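Long-range contact in AlkZ (Streptomyces sahachiroi, PDB 5UUJ), which belongs to the AlkZ-like DNA glycosylase family of the helix-turn-helix clan: residues S96-T101 with R229-N234. Numbering follows the deposited sequence.
Sequences SLMANT and RWLSLN
The C-terminal turns of helices 91-100 and 224-232 meet in a largely apolar packing contact of the AlkZ-like fold, in which Leu97, selenomethionine 98 (Met98) and Thr101 press on Leu231 and Ser232. It illustrates how helix ends far apart in sequence can join without a hydrogen bond between them. Leu231 contributes most: each of its methyl branches takes a separate partner. Leu231 CD2 meets Leu97 CD2 at 4.0 Å, the two side chains crossing at about a right angle. Leu231 CD1 lies 3.7 Å from Met98 SE, these two side chains lying antiparallel alongside each other. With CG anti to its carbonyl carbon (chi1 -62°) and further bends at chi2 and chi3, Met98 brings SE up against the backbone carbonyl of Leu231, 3.2 Å from Leu231 O, a close contact that is not a hydrogen bond. Met98 CE reaches 4.1 Å from Ser232 CB. Thr101 adds CG2, 3.9 Å from that same Ser232 CB. Its hydroxyl turns back instead, giving a hydrogen bond of 2.7 Å from Thr101 OG1 to Met98 O that lies in the carbonyl plane; Met98 O thus accepts from both Thr101 N and Thr101 OG1. Ser232 OG is bonded to Asp228 within its own helix. Around this buried junction, Leu97 also packs on Ala207 and Val211 of helix 204-219 and on Trp244 of helix 238-248, while Trp171 of helix 162-172 touches Met98 and Thr101.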
loop_
_atom_site.group_PDB
_atom_site.type_symbol
_atom_site.label_atom_id
_atom_site.label_comp_id
_atom_site.label_asym_id
_atom_site.label_seq_id
_atom_site.Cartn_x
_atom_site.Cartn_y
_atom_site.Cartn_z
ATOM N N SER A 96 -12.142 3.486 -7.177
ATOM C CA SER A 96 -12.776 3.555 -8.490
ATOM C C SER A 96 -11.940 2.839 -9.549
ATOM O O SER A 96 -12.475 2.141 -10.410
ATOM C CB SER A 96 -12.995 5.012 -8.901
ATOM O OG SER A 96 -13.524 5.099 -10.214
ATOM N N LEU A 97 -10.626 3.007 -9.474
ATOM C CA LEU A 97 -9.727 2.390 -10.439
ATOM C C LEU A 97 -9.655 0.877 -10.244
ATOM O O LEU A 97 -9.463 0.135 -11.206
ATOM C CB LEU A 97 -8.330 3.007 -10.335
ATOM C CG LEU A 97 -7.924 3.914 -11.498
ATOM C CD1 LEU A 97 -8.916 5.049 -11.686
ATOM C CD2 LEU A 97 -6.520 4.459 -11.286
HETATM N N MSE A 98 -9.812 0.418 -9.005
HETATM C CA MSE A 98 -9.822 -1.015 -8.731
HETATM C C MSE A 98 -11.105 -1.651 -9.262
HETATM O O MSE A 98 -11.075 -2.733 -9.842
HETATM C CB MSE A 98 -9.682 -1.294 -7.229
HETATM C CG MSE A 98 -8.378 -0.812 -6.602
HETATM SE SE MSE A 98 -6.780 -1.354 -7.587
HETATM C CE MSE A 98 -7.116 -3.275 -7.691
ATOM N N ALA A 99 -12.233 -0.977 -9.058
ATOM C CA ALA A 99 -13.509 -1.457 -9.578
ATOM C C ALA A 99 -13.467 -1.535 -11.101
ATOM O O ALA A 99 -14.082 -2.412 -11.706
ATOM C CB ALA A 99 -14.646 -0.554 -9.122
ATOM N N ASN A 100 -12.723 -0.622 -11.714
ATOM C CA ASN A 100 -12.612 -0.565 -13.166
ATOM C C ASN A 100 -11.949 -1.813 -13.759
ATOM O O ASN A 100 -12.162 -2.131 -14.926
ATOM C CB ASN A 100 -11.834 0.689 -13.580
ATOM C CG ASN A 100 -11.662 0.803 -15.087
ATOM O OD1 ASN A 100 -12.624 1.046 -15.814
ATOM N ND2 ASN A 100 -10.430 0.639 -15.559
ATOM N N THR A 101 -11.156 -2.525 -12.960
ATOM C CA THR A 101 -10.480 -3.727 -13.452
ATOM C C THR A 101 -11.480 -4.846 -13.729
ATOM O O THR A 101 -11.211 -5.731 -14.540
ATOM C CB THR A 101 -9.420 -4.249 -12.460
ATOM O OG1 THR A 101 -10.059 -4.745 -11.275
ATOM C CG2 THR A 101 -8.433 -3.152 -12.096
ATOM N N ARG A 229 1.273 -2.358 -12.425
ATOM C CA ARG A 229 1.728 -3.493 -11.627
ATOM C C ARG A 229 1.445 -3.233 -10.150
ATOM O O ARG A 229 0.931 -4.100 -9.441
ATOM C CB ARG A 229 3.220 -3.761 -11.830
ATOM C CG ARG A 229 3.723 -4.936 -10.992
ATOM C CD ARG A 229 5.090 -5.414 -11.421
ATOM N NE ARG A 229 6.138 -4.466 -11.047
ATOM C CZ ARG A 229 7.089 -4.015 -11.863
ATOM N NH1 ARG A 229 7.148 -4.414 -13.130
ATOM N NH2 ARG A 229 7.990 -3.155 -11.408
ATOM N N TRP A 230 1.790 -2.034 -9.694
ATOM C CA TRP A 230 1.477 -1.606 -8.336
ATOM C C TRP A 230 -0.033 -1.574 -8.108
ATOM O O TRP A 230 -0.526 -2.059 -7.091
ATOM C CB TRP A 230 2.080 -0.226 -8.063
ATOM C CG TRP A 230 1.495 0.460 -6.873
ATOM C CD1 TRP A 230 1.822 0.256 -5.564
ATOM C CD2 TRP A 230 0.481 1.474 -6.881
ATOM N NE1 TRP A 230 1.072 1.075 -4.756
ATOM C CE2 TRP A 230 0.243 1.833 -5.538
ATOM C CE3 TRP A 230 -0.247 2.111 -7.890
ATOM C CZ2 TRP A 230 -0.694 2.799 -5.179
ATOM C CZ3 TRP A 230 -1.176 3.072 -7.532
ATOM C CH2 TRP A 230 -1.392 3.406 -6.187
ATOM N N LEU A 231 -0.761 -1.019 -9.071
ATOM C CA LEU A 231 -2.201 -0.841 -8.937
ATOM C C LEU A 231 -2.958 -2.163 -8.886
ATOM O O LEU A 231 -3.773 -2.379 -7.990
ATOM C CB LEU A 231 -2.742 0.003 -10.096
ATOM C CG LEU A 231 -4.237 0.338 -10.045
ATOM C CD1 LEU A 231 -4.541 1.327 -8.925
ATOM C CD2 LEU A 231 -4.711 0.880 -11.384
ATOM N N SER A 232 -2.690 -3.047 -9.845
ATOM C CA SER A 232 -3.557 -4.201 -10.064
ATOM C C SER A 232 -2.854 -5.422 -10.650
ATOM O O SER A 232 -3.509 -6.292 -11.217
ATOM C CB SER A 232 -4.697 -3.799 -10.995
ATOM O OG SER A 232 -4.204 -3.550 -12.298
ATOM N N LEU A 233 -1.534 -5.493 -10.506
ATOM C CA LEU A 233 -0.748 -6.547 -11.144
ATOM C C LEU A 233 -1.047 -6.589 -12.641
ATOM O O LEU A 233 -1.281 -7.654 -13.216
ATOM C CB LEU A 233 -1.029 -7.910 -10.498
ATOM C CG LEU A 233 -0.710 -8.035 -9.005
ATOM C CD1 LEU A 233 -1.068 -9.426 -8.494
ATOM C CD2 LEU A 233 0.756 -7.736 -8.730
ATOM N N ASN A 234 -1.059 -5.408 -13.254
ATOM C CA ASN A 234 -1.248 -5.258 -14.696
ATOM C C ASN A 234 -2.574 -5.824 -15.209
ATOM O O ASN A 234 -2.603 -6.561 -16.193
ATOM C CB ASN A 234 -0.081 -5.907 -15.445
ATOM C CG ASN A 234 1.236 -5.194 -15.188
ATOM O OD1 ASN A 234 1.489 -4.122 -15.738
ATOM N ND2 ASN A 234 2.076 -5.783 -14.349
#